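Side-chain contacts in putative carboxynorspermidine decarboxylase protein (Sinorhizobium meliloti, PDB 3MT1), which probably catalyses the pyridoxal 5'-phosphate-dependent decarboxylation of carboxynorspermidine and carboxyspermidine, a step of polyamine biosynthesis: residues A32-K37 against E68-E73; F61-G66 against K72-Y77; N84-V89 against D94-N99. All coordinates share one frame; numbering follows the deposited sequence.

Overall arrangement
The three contacts follow one another round the first half of an eight-stranded parallel barrel. Contact 1 joins strand 31-35 to the end of helix 60-70 and the start of strand 73-77; contact 2 lays the same helix against the same strand, and the two share Lys72 and Glu73. Their centres are about 6 Å apart. Contact 3 comes later in the chain, where helix 83-92 meets strand 95-98, and its centre lies about 10 Å from that of contact 2 and 15 Å from that of contact 1. Strands 73-77 and 95-98 are neighbours in the barrel, joined by the Glu73–Lys95 salt bridge. Successive strand-helix units thus build the wall of the probable decarboxylase domain.

Contact 1: A32-K37 against E68-E73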
ATOM      1  N   ALA B  32      20.164   5.044 -20.854  1.00 40.51           N
ATOM      2  CA  ALA B  32      19.523   4.998 -19.544  1.00 40.10           C
ATOM      3  C   ALA B  32      18.022   5.104 -19.707  1.00 39.06           C
ATOM      4  O   ALA B  32      17.528   6.012 -20.423  1.00 39.82           O
ATOM      5  CB  ALA B  32      20.010   6.156 -18.659  1.00 40.98           C
ATOM      6  N   LEU B  33      17.311   4.201 -19.025  1.00 37.03           N
ATOM      7  CA  LEU B  33      15.857   4.176 -19.036  1.00 35.12           C
ATOM      8  C   LEU B  33      15.319   4.347 -17.615  1.00 34.39           C
ATOM      9  O   LEU B  33      15.810   3.717 -16.678  1.00 34.29           O
ATOM     10  CB  LEU B  33      15.359   2.871 -19.634  1.00 34.01           C
ATOM     11  CG  LEU B  33      16.008   2.348 -20.905  1.00 34.84           C
ATOM     12  CD1 LEU B  33      15.566   0.914 -21.214  1.00 33.11           C
ATOM     13  CD2 LEU B  33      15.684   3.240 -22.064  1.00 35.13           C
ATOM     14  N   LEU B  34      14.321   5.212 -17.447  1.00 34.03           N
ATOM     15  CA  LEU B  34      13.709   5.387 -16.130  1.00 33.99           C
ATOM     16  C   LEU B  34      12.945   4.114 -15.779  1.00 33.12           C
ATOM     17  O   LEU B  34      12.123   3.676 -16.567  1.00 33.69           O
ATOM     18  CB  LEU B  34      12.738   6.580 -16.155  1.00 34.09           C
ATOM     19  CG  LEU B  34      11.873   6.889 -14.927  1.00 33.72           C
ATOM     20  CD1 LEU B  34      12.753   7.112 -13.662  1.00 34.05           C
ATOM     21  CD2 LEU B  34      10.956   8.085 -15.168  1.00 32.65           C
ATOM     22  N   ALA B  35      13.200   3.518 -14.626  1.00 32.50           N
ATOM     23  CA  ALA B  35      12.364   2.363 -14.186  1.00 32.76           C
ATOM     24  C   ALA B  35      11.044   2.832 -13.588  1.00 32.54           C
ATOM     25  O   ALA B  35      11.036   3.403 -12.493  1.00 32.77           O
ATOM     26  CB  ALA B  35      13.107   1.463 -13.207  1.00 32.25           C
ATOM     27  N   LEU B  36       9.944   2.637 -14.327  1.00 32.76           N
ATOM     28  CA  LEU B  36       8.643   3.153 -13.904  1.00 33.13           C
ATOM     29  C   LEU B  36       8.109   2.527 -12.596  1.00 33.62           C
ATOM     30  O   LEU B  36       7.310   3.138 -11.924  1.00 34.09           O
ATOM     31  CB  LEU B  36       7.636   3.092 -15.029  1.00 33.23           C
ATOM     32  CG  LEU B  36       7.936   3.954 -16.277  1.00 35.03           C
ATOM     33  CD1 LEU B  36       6.748   3.975 -17.250  1.00 34.27           C
ATOM     34  CD2 LEU B  36       8.256   5.388 -15.878  1.00 35.31           C
ATOM     35  N   LYS B  37       8.603   1.350 -12.196  1.00 34.28           N
ATOM     36  CA  LYS B  37       8.188   0.765 -10.916  1.00 34.65           C
ATOM     37  C   LYS B  37       8.597   1.635  -9.715  1.00 34.83           C
ATOM     38  O   LYS B  37       7.927   1.634  -8.674  1.00 35.42           O
ATOM     39  CB  LYS B  37       8.623  -0.697 -10.756  1.00 34.59           C
ATOM     40  CG  LYS B  37      10.092  -0.907 -10.582  1.00 38.99           C
ATOM     41  CD  LYS B  37      10.496  -2.401 -10.539  1.00 42.60           C
ATOM     42  CE  LYS B  37      12.036  -2.499 -10.609  1.00 45.61           C
ATOM     43  NZ  LYS B  37      12.533  -3.918 -10.821  1.00 48.37           N
ATOM     44  N   GLU B  68       3.121   6.518 -23.988  1.00 38.68           N
ATOM     45  CA  GLU B  68       2.264   7.700 -24.180  1.00 39.50           C
ATOM     46  C   GLU B  68       2.765   8.992 -23.581  1.00 39.42           C
ATOM     47  O   GLU B  68       2.503  10.036 -24.127  1.00 41.23           O
ATOM     48  CB  GLU B  68       0.832   7.433 -23.721  1.00 39.72           C
ATOM     49  CG  GLU B  68       0.172   6.358 -24.599  1.00 43.65           C
ATOM     50  CD  GLU B  68      -1.276   6.058 -24.260  1.00 47.73           C
ATOM     51  OE1 GLU B  68      -1.842   6.723 -23.359  1.00 53.66           O
ATOM     52  OE2 GLU B  68      -1.851   5.146 -24.893  1.00 47.96           O
ATOM     53  N   ARG B  69       3.489   8.957 -22.473  1.00 38.21           N
ATOM     54  CA  ARG B  69       3.840  10.218 -21.814  1.00 38.08           C
ATOM     55  C   ARG B  69       5.337  10.410 -21.758  1.00 37.73           C
ATOM     56  O   ARG B  69       5.804  11.478 -21.425  1.00 38.79           O
ATOM     57  CB  ARG B  69       3.343  10.259 -20.349  1.00 37.95           C
ATOM     58  CG  ARG B  69       1.891  10.168 -20.087  1.00 37.06           C
ATOM     59  CD  ARG B  69       1.145  11.290 -20.688  1.00 37.01           C
ATOM     60  NE  ARG B  69      -0.262  11.155 -20.407  1.00 34.94           N
ATOM     61  CZ  ARG B  69      -1.158  12.122 -20.595  1.00 40.11           C
ATOM     62  NH1 ARG B  69      -0.779  13.318 -21.066  1.00 38.62           N
ATOM     63  NH2 ARG B  69      -2.440  11.892 -20.288  1.00 37.06           N
ATOM     64  N   PHE B  70       6.111   9.367 -21.979  1.00 36.29           N
ATOM     65  CA  PHE B  70       7.540   9.574 -21.908  1.00 35.89           C
ATOM     66  C   PHE B  70       8.155   9.576 -23.280  1.00 36.93           C
ATOM     67  O   PHE B  70       8.980  10.427 -23.568  1.00 37.92           O
ATOM     68  CB  PHE B  70       8.227   8.560 -20.997  1.00 34.33           C
ATOM     69  CG  PHE B  70       9.634   8.961 -20.603  1.00 33.98           C
ATOM     70  CD1 PHE B  70      10.673   8.941 -21.533  1.00 33.48           C
ATOM     71  CD2 PHE B  70       9.911   9.368 -19.311  1.00 32.34           C
ATOM     72  CE1 PHE B  70      11.942   9.335 -21.167  1.00 34.61           C
ATOM     73  CE2 PHE B  70      11.202   9.730 -18.925  1.00 31.74           C
ATOM     74  CZ  PHE B  70      12.208   9.709 -19.833  1.00 34.05           C
ATOM     75  N   GLY B  71       7.735   8.640 -24.135  1.00 37.44           N
ATOM     76  CA  GLY B  71       8.240   8.549 -25.500  1.00 38.26           C
ATOM     77  C   GLY B  71       9.619   7.929 -25.557  1.00 38.14           C
ATOM     78  O   GLY B  71      10.076   7.338 -24.570  1.00 37.53           O
ATOM     79  N   LYS B  72      10.280   8.073 -26.705  1.00 39.67           N
ATOM     80  CA  LYS B  72      11.631   7.531 -26.946  1.00 40.59           C
ATOM     81  C   LYS B  72      11.591   5.986 -26.878  1.00 40.06           C
ATOM     82  O   LYS B  72      10.618   5.396 -27.337  1.00 40.66           O
ATOM     83  CB  LYS B  72      12.683   8.148 -25.998  1.00 40.79           C
ATOM     84  CG  LYS B  72      12.956   9.681 -26.189  1.00 43.20           C
ATOM     85  CD  LYS B  72      14.314  10.065 -25.541  1.00 43.87           C
ATOM     86  CE  LYS B  72      14.792  11.468 -25.913  1.00 45.05           C
ATOM     87  NZ  LYS B  72      16.136  11.785 -25.299  1.00 44.41           N
ATOM     88  N   GLU B  73      12.612   5.336 -26.337  1.00 39.17           N
ATOM     89  CA  GLU B  73      12.619   3.878 -26.282  1.00 39.99           C
ATOM     90  C   GLU B  73      11.813   3.341 -25.082  1.00 39.59           C
ATOM     91  O   GLU B  73      11.999   3.793 -23.932  1.00 39.88           O
ATOM     92  CB  GLU B  73      14.066   3.358 -26.192  1.00 39.92           C
ATOM     93  CG  GLU B  73      14.425   2.399 -27.335  1.00 42.02           C
ATOM     94  CD  GLU B  73      15.788   1.747 -27.197  1.00 40.16           C
ATOM     95  OE1 GLU B  73      16.798   2.418 -27.558  1.00 42.40           O
ATOM     96  OE2 GLU B  73      15.819   0.567 -26.765  1.00 34.76           O
TER
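Leu34 and Phe70 meet at a slant, the methyl CD2 of Leu34 lying 4.1 Å from CE2 on the ring of Phe70. In both residues CG stands opposite the backbone N (chi1 174° for Leu34, -164° for Phe70), which carries the two groups into the space between strand 31-35 and helix 60-70. A branched leucine and a broad phenyl ring suit this buried layer, and Phe45 of helix 45-49 completes it, touching Leu34 and setting its own ring edge-to-face with that of Phe70. A second touch is made by Leu33, whose CD2 lies 4.2 Å from the carbonyl O of Glu73 and 4.4 Å from its CB. Here the aliphatic root of Glu73 serves as packing surface, while its carboxylate is engaged by Lys95 in a salt bridge. Between the two touches the chain leaves the helix through Gly71, whose positive phi of 77° is easiest for glycine. On the outer face the packing gives way to charge: Glu68 and Arg69 are exposed, and Arg69 reaches a salt bridge with Glu361 of the second subunit. Leu34 is about 9 Å, side chain to side chain, from Glu233, a predicted substrate-binding residue. Leu34 and Phe70 thus fill the layer between strand and helices, while Leu33 and Glu73 meet on the inner side of the strands, in the alpha/beta barrel of the class-II, Orn/Lys/Arg-type decarboxylases.

Contact 2: F61-G66 against K72-Y77; sequences FEVRLG and KETHAY
With chi1 at 83°, Val63 places CG1 between its own backbone N and carbonyl carbon and swings CG2 anti to N, so that CG2 becomes the methyl that faces the strand. Thr74 has CG2 anti to its carbonyl carbon, beside the backbone N, which sets OG1 against Val63 and CG2 against Gly66. The two side chains of Val63 and Thr74 cross at about a right angle, Val63 CG2 lying 3.8 Å from Thr74 OG1, a van der Waals touch of methyl on oxygen; the hydroxyl's polar partner is the carbonyl O of His92. The same valine methyl also packs 4.1 Å from CB of Ala76, a residue small enough to let the helix settle close. Farther along, Gly66 brings bare backbone to the interface: Gly66 C is 4.1 Å from Thr74 CG2, and the CA atoms of Gly66 and Thr74 come within 6.4 Å of each other. The axes of segment 61-66 and strand 73-77 come within 8.4 Å and run antiparallel (178°). They belong to the beta-alpha-beta unit of strand 54-57, helix 60-70 and strand 73-77, the repeating crossover of a TIM-type barrel. Beta-branched valine and threonine and compact alanine and glycine suit this layer between helix and sheet. Alternation along the strand sends His75 and Glu73 to the opposite side from Thr74 and Ala76. There His75 NE2 donates to Glu73 OE2 across 2.8 Å, the N-H...O angle being 163°; the acceptor lies in the imidazole plane, whereas the bond reaches the anti side of the carboxylate, tilted out of its plane. This bond would hold the ring's rotation, and the same oxygen also takes a salt bridge from Lys95; the ring meets that of Tyr228 as well.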
ATOM      1  N   PHE B  61       0.128  -1.413 -17.865  1.00 29.87           N
ATOM      2  CA  PHE B  61      -0.100  -0.001 -17.651  1.00 28.23           C
ATOM      3  C   PHE B  61       1.198   0.801 -17.667  1.00 27.78           C
ATOM      4  O   PHE B  61       1.242   1.908 -18.190  1.00 27.89           O
ATOM      5  CB  PHE B  61      -0.886   0.229 -16.404  1.00 27.93           C
ATOM      6  CG  PHE B  61      -2.335  -0.188 -16.501  1.00 25.39           C
ATOM      7  CD1 PHE B  61      -2.886  -0.609 -17.693  1.00 21.40           C
ATOM      8  CD2 PHE B  61      -3.160  -0.106 -15.374  1.00 24.52           C
ATOM      9  CE1 PHE B  61      -4.212  -0.982 -17.778  1.00 21.96           C
ATOM     10  CE2 PHE B  61      -4.525  -0.442 -15.456  1.00 25.26           C
ATOM     11  CZ  PHE B  61      -5.051  -0.887 -16.666  1.00 24.36           C
ATOM     12  N   GLU B  62       2.274   0.217 -17.162  1.00 27.36           N
ATOM     13  CA  GLU B  62       3.534   0.938 -17.139  1.00 27.17           C
ATOM     14  C   GLU B  62       4.121   1.160 -18.534  1.00 27.11           C
ATOM     15  O   GLU B  62       4.514   2.310 -18.870  1.00 26.30           O
ATOM     16  CB  GLU B  62       4.540   0.335 -16.158  1.00 27.05           C
ATOM     17  CG  GLU B  62       4.217   0.719 -14.715  1.00 29.87           C
ATOM     18  CD  GLU B  62       5.264   0.249 -13.625  1.00 34.91           C
ATOM     19  OE1 GLU B  62       6.151  -0.612 -13.886  1.00 30.49           O
ATOM     20  OE2 GLU B  62       5.170   0.782 -12.480  1.00 38.75           O
ATOM     21  N   VAL B  63       4.138   0.105 -19.353  1.00 26.39           N
ATOM     22  CA  VAL B  63       4.558   0.260 -20.732  1.00 27.63           C
ATOM     23  C   VAL B  63       3.709   1.265 -21.523  1.00 27.66           C
ATOM     24  O   VAL B  63       4.245   2.081 -22.268  1.00 27.89           O
ATOM     25  CB  VAL B  63       4.699  -1.082 -21.498  1.00 29.41           C
ATOM     26  CG1 VAL B  63       3.337  -1.603 -22.049  1.00 29.51           C
ATOM     27  CG2 VAL B  63       5.687  -0.895 -22.653  1.00 31.01           C
ATOM     28  N   ARG B  64       2.403   1.241 -21.339  1.00 27.48           N
ATOM     29  CA  ARG B  64       1.572   2.287 -21.952  1.00 28.75           C
ATOM     30  C   ARG B  64       1.936   3.704 -21.430  1.00 29.58           C
ATOM     31  O   ARG B  64       2.065   4.680 -22.233  1.00 30.11           O
ATOM     32  CB  ARG B  64       0.087   1.995 -21.738  1.00 29.60           C
ATOM     33  CG  ARG B  64      -0.845   3.056 -22.236  1.00 28.62           C
ATOM     34  CD  ARG B  64      -2.222   2.462 -22.396  1.00 30.19           C
ATOM     35  NE  ARG B  64      -3.213   3.458 -22.792  1.00 33.51           N
ATOM     36  CZ  ARG B  64      -4.522   3.236 -22.835  1.00 34.34           C
ATOM     37  NH1 ARG B  64      -5.008   2.062 -22.470  1.00 37.01           N
ATOM     38  NH2 ARG B  64      -5.350   4.205 -23.194  1.00 35.29           N
ATOM     39  N   LEU B  65       2.137   3.817 -20.120  1.00 27.95           N
ATOM     40  CA  LEU B  65       2.453   5.119 -19.577  1.00 29.09           C
ATOM     41  C   LEU B  65       3.751   5.626 -20.188  1.00 30.08           C
ATOM     42  O   LEU B  65       3.819   6.792 -20.526  1.00 32.33           O
ATOM     43  CB  LEU B  65       2.562   5.100 -18.040  1.00 28.13           C
ATOM     44  CG  LEU B  65       2.993   6.406 -17.376  1.00 26.92           C
ATOM     45  CD1 LEU B  65       1.885   7.453 -17.401  1.00 27.77           C
ATOM     46  CD2 LEU B  65       3.377   6.163 -15.992  1.00 27.16           C
ATOM     47  N   GLY B  66       4.763   4.754 -20.341  1.00 30.52           N
ATOM     48  CA  GLY B  66       6.079   5.153 -20.834  1.00 30.60           C
ATOM     49  C   GLY B  66       5.987   5.556 -22.297  1.00 33.33           C
ATOM     50  O   GLY B  66       6.560   6.570 -22.693  1.00 33.39           O
ATOM     51  N   LYS B  72      10.280   8.073 -26.705  1.00 39.67           N
ATOM     52  CA  LYS B  72      11.631   7.531 -26.946  1.00 40.59           C
ATOM     53  C   LYS B  72      11.591   5.986 -26.878  1.00 40.06           C
ATOM     54  O   LYS B  72      10.618   5.396 -27.337  1.00 40.66           O
ATOM     55  CB  LYS B  72      12.683   8.148 -25.998  1.00 40.79           C
ATOM     56  CG  LYS B  72      12.956   9.681 -26.189  1.00 43.20           C
ATOM     57  CD  LYS B  72      14.314  10.065 -25.541  1.00 43.87           C
ATOM     58  CE  LYS B  72      14.792  11.468 -25.913  1.00 45.05           C
ATOM     59  NZ  LYS B  72      16.136  11.785 -25.299  1.00 44.41           N
ATOM     60  N   GLU B  73      12.612   5.336 -26.337  1.00 39.17           N
ATOM     61  CA  GLU B  73      12.619   3.878 -26.282  1.00 39.99           C
ATOM     62  C   GLU B  73      11.813   3.341 -25.082  1.00 39.59           C
ATOM     63  O   GLU B  73      11.999   3.793 -23.932  1.00 39.88           O
ATOM     64  CB  GLU B  73      14.066   3.358 -26.192  1.00 39.92           C
ATOM     65  CG  GLU B  73      14.425   2.399 -27.335  1.00 42.02           C
ATOM     66  CD  GLU B  73      15.788   1.747 -27.197  1.00 40.16           C
ATOM     67  OE1 GLU B  73      16.798   2.418 -27.558  1.00 42.40           O
ATOM     68  OE2 GLU B  73      15.819   0.567 -26.765  1.00 34.76           O
ATOM     69  N   THR B  74      10.926   2.383 -25.334  1.00 39.25           N
ATOM     70  CA  THR B  74      10.199   1.726 -24.248  1.00 38.96           C
ATOM     71  C   THR B  74      10.516   0.240 -24.187  1.00 37.64           C
ATOM     72  O   THR B  74      10.433  -0.464 -25.195  1.00 37.98           O
ATOM     73  CB  THR B  74       8.628   1.953 -24.313  1.00 40.01           C
ATOM     74  OG1 THR B  74       8.023   0.913 -25.076  1.00 43.38           O
ATOM     75  CG2 THR B  74       8.269   3.305 -24.911  1.00 38.73           C
ATOM     76  N   HIS B  75      10.888  -0.224 -23.003  1.00 36.65           N
ATOM     77  CA  HIS B  75      11.216  -1.645 -22.763  1.00 36.01           C
ATOM     78  C   HIS B  75      10.154  -2.238 -21.885  1.00 35.49           C
ATOM     79  O   HIS B  75       9.719  -1.612 -20.914  1.00 35.17           O
ATOM     80  CB  HIS B  75      12.571  -1.813 -22.074  1.00 34.97           C
ATOM     81  CG  HIS B  75      13.741  -1.573 -22.973  1.00 36.43           C
ATOM     82  ND1 HIS B  75      14.981  -2.140 -22.746  1.00 34.56           N
ATOM     83  CD2 HIS B  75      13.857  -0.844 -24.116  1.00 35.11           C
ATOM     84  CE1 HIS B  75      15.819  -1.741 -23.691  1.00 35.32           C
ATOM     85  NE2 HIS B  75      15.157  -0.964 -24.540  1.00 36.29           N
ATOM     86  N   ALA B  76       9.725  -3.437 -22.241  1.00 35.69           N
ATOM     87  CA  ALA B  76       8.744  -4.145 -21.443  1.00 36.44           C
ATOM     88  C   ALA B  76       9.363  -5.365 -20.788  1.00 36.93           C
ATOM     89  O   ALA B  76      10.107  -6.100 -21.424  1.00 38.18           O
ATOM     90  CB  ALA B  76       7.530  -4.535 -22.305  1.00 36.26           C
ATOM     91  N   TYR B  77       9.068  -5.565 -19.515  1.00 37.46           N
ATOM     92  CA  TYR B  77       9.459  -6.776 -18.820  1.00 39.08           C
ATOM     93  C   TYR B  77       8.282  -7.272 -18.008  1.00 40.57           C
ATOM     94  O   TYR B  77       7.427  -6.483 -17.581  1.00 41.26           O
ATOM     95  CB  TYR B  77      10.628  -6.515 -17.878  1.00 38.34           C
ATOM     96  CG  TYR B  77      10.953  -7.705 -16.987  1.00 40.37           C
ATOM     97  CD1 TYR B  77      11.458  -8.892 -17.523  1.00 38.94           C
ATOM     98  CD2 TYR B  77      10.736  -7.646 -15.600  1.00 41.60           C
ATOM     99  CE1 TYR B  77      11.758  -9.979 -16.717  1.00 40.75           C
ATOM    100  CE2 TYR B  77      11.016  -8.729 -14.781  1.00 41.80           C
ATOM    101  CZ  TYR B  77      11.532  -9.901 -15.342  1.00 44.35           C
ATOM    102  OH  TYR B  77      11.822 -10.983 -14.509  1.00 45.17           O
TER

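Contact 3: N84-V89 against D94-N99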
ATOM      1  N   ASN B  84      -4.199 -12.107 -22.810  1.00 52.12           N
ATOM      2  CA  ASN B  84      -5.114 -11.017 -23.086  1.00 52.41           C
ATOM      3  C   ASN B  84      -4.416  -9.646 -23.048  1.00 50.31           C
ATOM      4  O   ASN B  84      -5.075  -8.626 -23.244  1.00 50.67           O
ATOM      5  CB  ASN B  84      -6.283 -11.049 -22.074  1.00 53.63           C
ATOM      6  CG  ASN B  84      -5.846 -10.640 -20.643  1.00 53.76           C
ATOM      7  OD1 ASN B  84      -4.699 -10.883 -20.215  1.00 53.10           O
ATOM      8  ND2 ASN B  84      -6.760 -10.007 -19.911  1.00 54.77           N
ATOM      9  N   GLU B  85      -3.108  -9.620 -22.773  1.00 48.31           N
ATOM     10  CA  GLU B  85      -2.348  -8.365 -22.701  1.00 46.61           C
ATOM     11  C   GLU B  85      -1.177  -8.270 -23.686  1.00 45.32           C
ATOM     12  O   GLU B  85      -0.893  -7.199 -24.220  1.00 44.04           O
ATOM     13  CB  GLU B  85      -1.820  -8.121 -21.279  1.00 45.86           C
ATOM     14  CG  GLU B  85      -2.914  -7.851 -20.234  1.00 48.75           C
ATOM     15  CD  GLU B  85      -2.357  -7.383 -18.890  1.00 52.60           C
ATOM     16  OE1 GLU B  85      -1.099  -7.334 -18.758  1.00 52.81           O
ATOM     17  OE2 GLU B  85      -3.165  -7.062 -17.968  1.00 53.13           O
ATOM     18  N   ILE B  86      -0.496  -9.395 -23.887  1.00 45.37           N
ATOM     19  CA  ILE B  86       0.711  -9.481 -24.714  1.00 44.68           C
ATOM     20  C   ILE B  86       0.697  -8.633 -25.981  1.00 45.29           C
ATOM     21  O   ILE B  86       1.695  -7.966 -26.297  1.00 44.97           O
ATOM     22  CB  ILE B  86       1.052 -10.965 -25.099  1.00 46.03           C
ATOM     23  CG1 ILE B  86       2.477 -11.108 -25.656  1.00 44.11           C
ATOM     24  CG2 ILE B  86       0.052 -11.536 -26.112  1.00 46.21           C
ATOM     25  CD1 ILE B  86       3.575 -10.517 -24.815  1.00 41.12           C
ATOM     26  N   ASP B  87      -0.416  -8.664 -26.704  1.00 46.30           N
ATOM     27  CA  ASP B  87      -0.482  -7.996 -27.974  1.00 47.39           C
ATOM     28  C   ASP B  87      -0.432  -6.502 -27.761  1.00 46.20           C
ATOM     29  O   ASP B  87       0.208  -5.792 -28.531  1.00 46.89           O
ATOM     30  CB  ASP B  87      -1.724  -8.419 -28.771  1.00 49.96           C
ATOM     31  CG  ASP B  87      -1.429  -9.593 -29.779  1.00 55.36           C
ATOM     32  OD1 ASP B  87      -0.481  -9.450 -30.619  1.00 59.66           O
ATOM     33  OD2 ASP B  87      -2.153 -10.641 -29.754  1.00 58.56           O
ATOM     34  N   GLU B  88      -1.072  -6.016 -26.704  1.00 44.94           N
ATOM     35  CA  GLU B  88      -1.034  -4.615 -26.438  1.00 43.71           C
ATOM     36  C   GLU B  88       0.345  -4.251 -25.914  1.00 41.93           C
ATOM     37  O   GLU B  88       0.881  -3.178 -26.216  1.00 40.69           O
ATOM     38  CB  GLU B  88      -2.113  -4.198 -25.461  1.00 44.39           C
ATOM     39  CG  GLU B  88      -2.387  -2.708 -25.558  1.00 48.66           C
ATOM     40  CD  GLU B  88      -3.380  -2.193 -24.518  1.00 56.81           C
ATOM     41  OE1 GLU B  88      -4.402  -2.910 -24.247  1.00 58.85           O
ATOM     42  OE2 GLU B  88      -3.136  -1.062 -23.985  1.00 56.99           O
ATOM     43  N   VAL B  89       0.949  -5.146 -25.149  1.00 40.40           N
ATOM     44  CA  VAL B  89       2.265  -4.833 -24.670  1.00 38.58           C
ATOM     45  C   VAL B  89       3.165  -4.632 -25.892  1.00 39.15           C
ATOM     46  O   VAL B  89       3.802  -3.567 -26.036  1.00 37.89           O
ATOM     47  CB  VAL B  89       2.795  -5.886 -23.703  1.00 38.16           C
ATOM     48  CG1 VAL B  89       4.179  -5.534 -23.258  1.00 36.88           C
ATOM     49  CG2 VAL B  89       1.904  -5.986 -22.483  1.00 37.21           C
ATOM     50  N   ASP B  94       9.420  -1.256 -27.729  1.00 42.55           N
ATOM     51  CA  ASP B  94      10.471  -1.454 -28.734  1.00 43.58           C
ATOM     52  C   ASP B  94      11.288  -2.697 -28.454  1.00 43.65           C
ATOM     53  O   ASP B  94      11.796  -3.346 -29.352  1.00 44.98           O
ATOM     54  CB  ASP B  94      11.393  -0.251 -28.738  1.00 44.10           C
ATOM     55  CG  ASP B  94      10.689   0.988 -29.217  1.00 45.92           C
ATOM     56  OD1 ASP B  94      10.089   0.921 -30.310  1.00 50.07           O
ATOM     57  OD2 ASP B  94      10.712   2.014 -28.505  1.00 46.12           O
ATOM     58  N   LYS B  95      11.417  -3.020 -27.185  1.00 43.04           N
ATOM     59  CA  LYS B  95      12.050  -4.232 -26.770  1.00 42.87           C
ATOM     60  C   LYS B  95      11.122  -4.883 -25.769  1.00 42.83           C
ATOM     61  O   LYS B  95      10.359  -4.196 -25.045  1.00 42.19           O
ATOM     62  CB  LYS B  95      13.438  -3.932 -26.196  1.00 42.54           C
ATOM     63  CG  LYS B  95      14.395  -3.472 -27.307  1.00 43.39           C
ATOM     64  CD  LYS B  95      15.837  -3.371 -26.858  1.00 45.19           C
ATOM     65  CE  LYS B  95      16.777  -2.796 -27.924  1.00 42.78           C
ATOM     66  NZ  LYS B  95      16.405  -1.376 -28.239  1.00 42.91           N
ATOM     67  N   ILE B  96      11.146  -6.216 -25.762  1.00 42.83           N
ATOM     68  CA  ILE B  96      10.353  -6.994 -24.818  1.00 41.66           C
ATOM     69  C   ILE B  96      11.287  -8.023 -24.229  1.00 41.83           C
ATOM     70  O   ILE B  96      12.145  -8.552 -24.926  1.00 42.27           O
ATOM     71  CB  ILE B  96       9.108  -7.648 -25.483  1.00 42.45           C
ATOM     72  CG1 ILE B  96       8.167  -8.212 -24.402  1.00 42.90           C
ATOM     73  CG2 ILE B  96       9.501  -8.705 -26.476  1.00 41.09           C
ATOM     74  CD1 ILE B  96       6.815  -8.668 -24.939  1.00 42.16           C
ATOM     75  N   ILE B  97      11.151  -8.260 -22.935  1.00 41.14           N
ATOM     76  CA  ILE B  97      12.005  -9.185 -22.235  1.00 41.69           C
ATOM     77  C   ILE B  97      11.174 -10.216 -21.503  1.00 42.60           C
ATOM     78  O   ILE B  97      10.121  -9.905 -20.911  1.00 41.46           O
ATOM     79  CB  ILE B  97      12.918  -8.449 -21.277  1.00 41.55           C
ATOM     80  CG1 ILE B  97      13.860  -7.576 -22.105  1.00 42.11           C
ATOM     81  CG2 ILE B  97      13.695  -9.426 -20.372  1.00 40.62           C
ATOM     82  CD1 ILE B  97      13.930  -6.155 -21.636  1.00 44.91           C
ATOM     83  N   PHE B  98      11.640 -11.460 -21.598  1.00 43.68           N
ATOM     84  CA  PHE B  98      10.935 -12.575 -21.003  1.00 44.27           C
ATOM     85  C   PHE B  98      11.767 -13.142 -19.918  1.00 45.41           C
ATOM     86  O   PHE B  98      13.004 -13.140 -20.001  1.00 45.77           O
ATOM     87  CB  PHE B  98      10.610 -13.652 -22.013  1.00 44.67           C
ATOM     88  CG  PHE B  98       9.886 -13.143 -23.213  1.00 44.28           C
ATOM     89  CD1 PHE B  98       8.507 -13.002 -23.194  1.00 43.58           C
ATOM     90  CD2 PHE B  98      10.590 -12.789 -24.374  1.00 44.19           C
ATOM     91  CE1 PHE B  98       7.831 -12.522 -24.311  1.00 42.81           C
ATOM     92  CE2 PHE B  98       9.934 -12.320 -25.478  1.00 43.35           C
ATOM     93  CZ  PHE B  98       8.543 -12.181 -25.445  1.00 43.54           C
ATOM     94  N   ASN B  99      11.058 -13.633 -18.903  1.00 46.37           N
ATOM     95  CA  ASN B  99      11.644 -14.140 -17.678  1.00 47.03           C
ATOM     96  C   ASN B  99      12.258 -15.529 -17.837  1.00 48.82           C
ATOM     97  O   ASN B  99      13.144 -15.917 -17.079  1.00 50.00           O
ATOM     98  CB  ASN B  99      10.583 -14.153 -16.577  1.00 46.61           C
ATOM     99  CG  ASN B  99      11.186 -14.267 -15.192  1.00 47.31           C
ATOM    100  OD1 ASN B  99      11.898 -13.365 -14.747  1.00 46.50           O
ATOM    101  ND2 ASN B  99      10.905 -15.376 -14.500  1.00 48.05           N
TER
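Ile86 pushes the end of its longer branch against that of Ile96, CD1 to CD1 at 3.7 Å, and the two side chains cross at about a right angle. Both isoleucines carry CG1 anti to the backbone N, but they differ one bond farther out. Ile96 is extended at chi2 (171°) and reaches straight across from the strand, whereas Ile86 is bent there (52°), its end coming nearer the strand than its root does. One turn along the helix Val89 joins in, with CG1 4.4 Å from the same CD1 of Ile96, so a single methyl of the strand is met by two residues of helix 83-92. Isoleucine suits the strand position because its branched CB fits an extended backbone, and it suits the pairing because two long branches together span the 10.0 Å between Ile86 CA and Ile96 CA. Val89 also packs on Ala76 of the adjoining strand and on Leu60 of helix 60-70. Around the pair of isoleucines the apolar layer is continued by Tyr81, which touches both, and by Phe107 of helix 101-107, against which Ile86 rests. The neighbouring strand residue Lys95 points to the other side, where it makes a salt bridge with Glu73, a hydrogen bond with Tyr228 and a cation-pi contact with Trp193. This packing of a helix on the outward side chains of the next strand belongs to the beta-alpha-beta unit of strand 73-77, helix 83-92 and strand 95-98, as repeated in the parallel alpha/beta barrel.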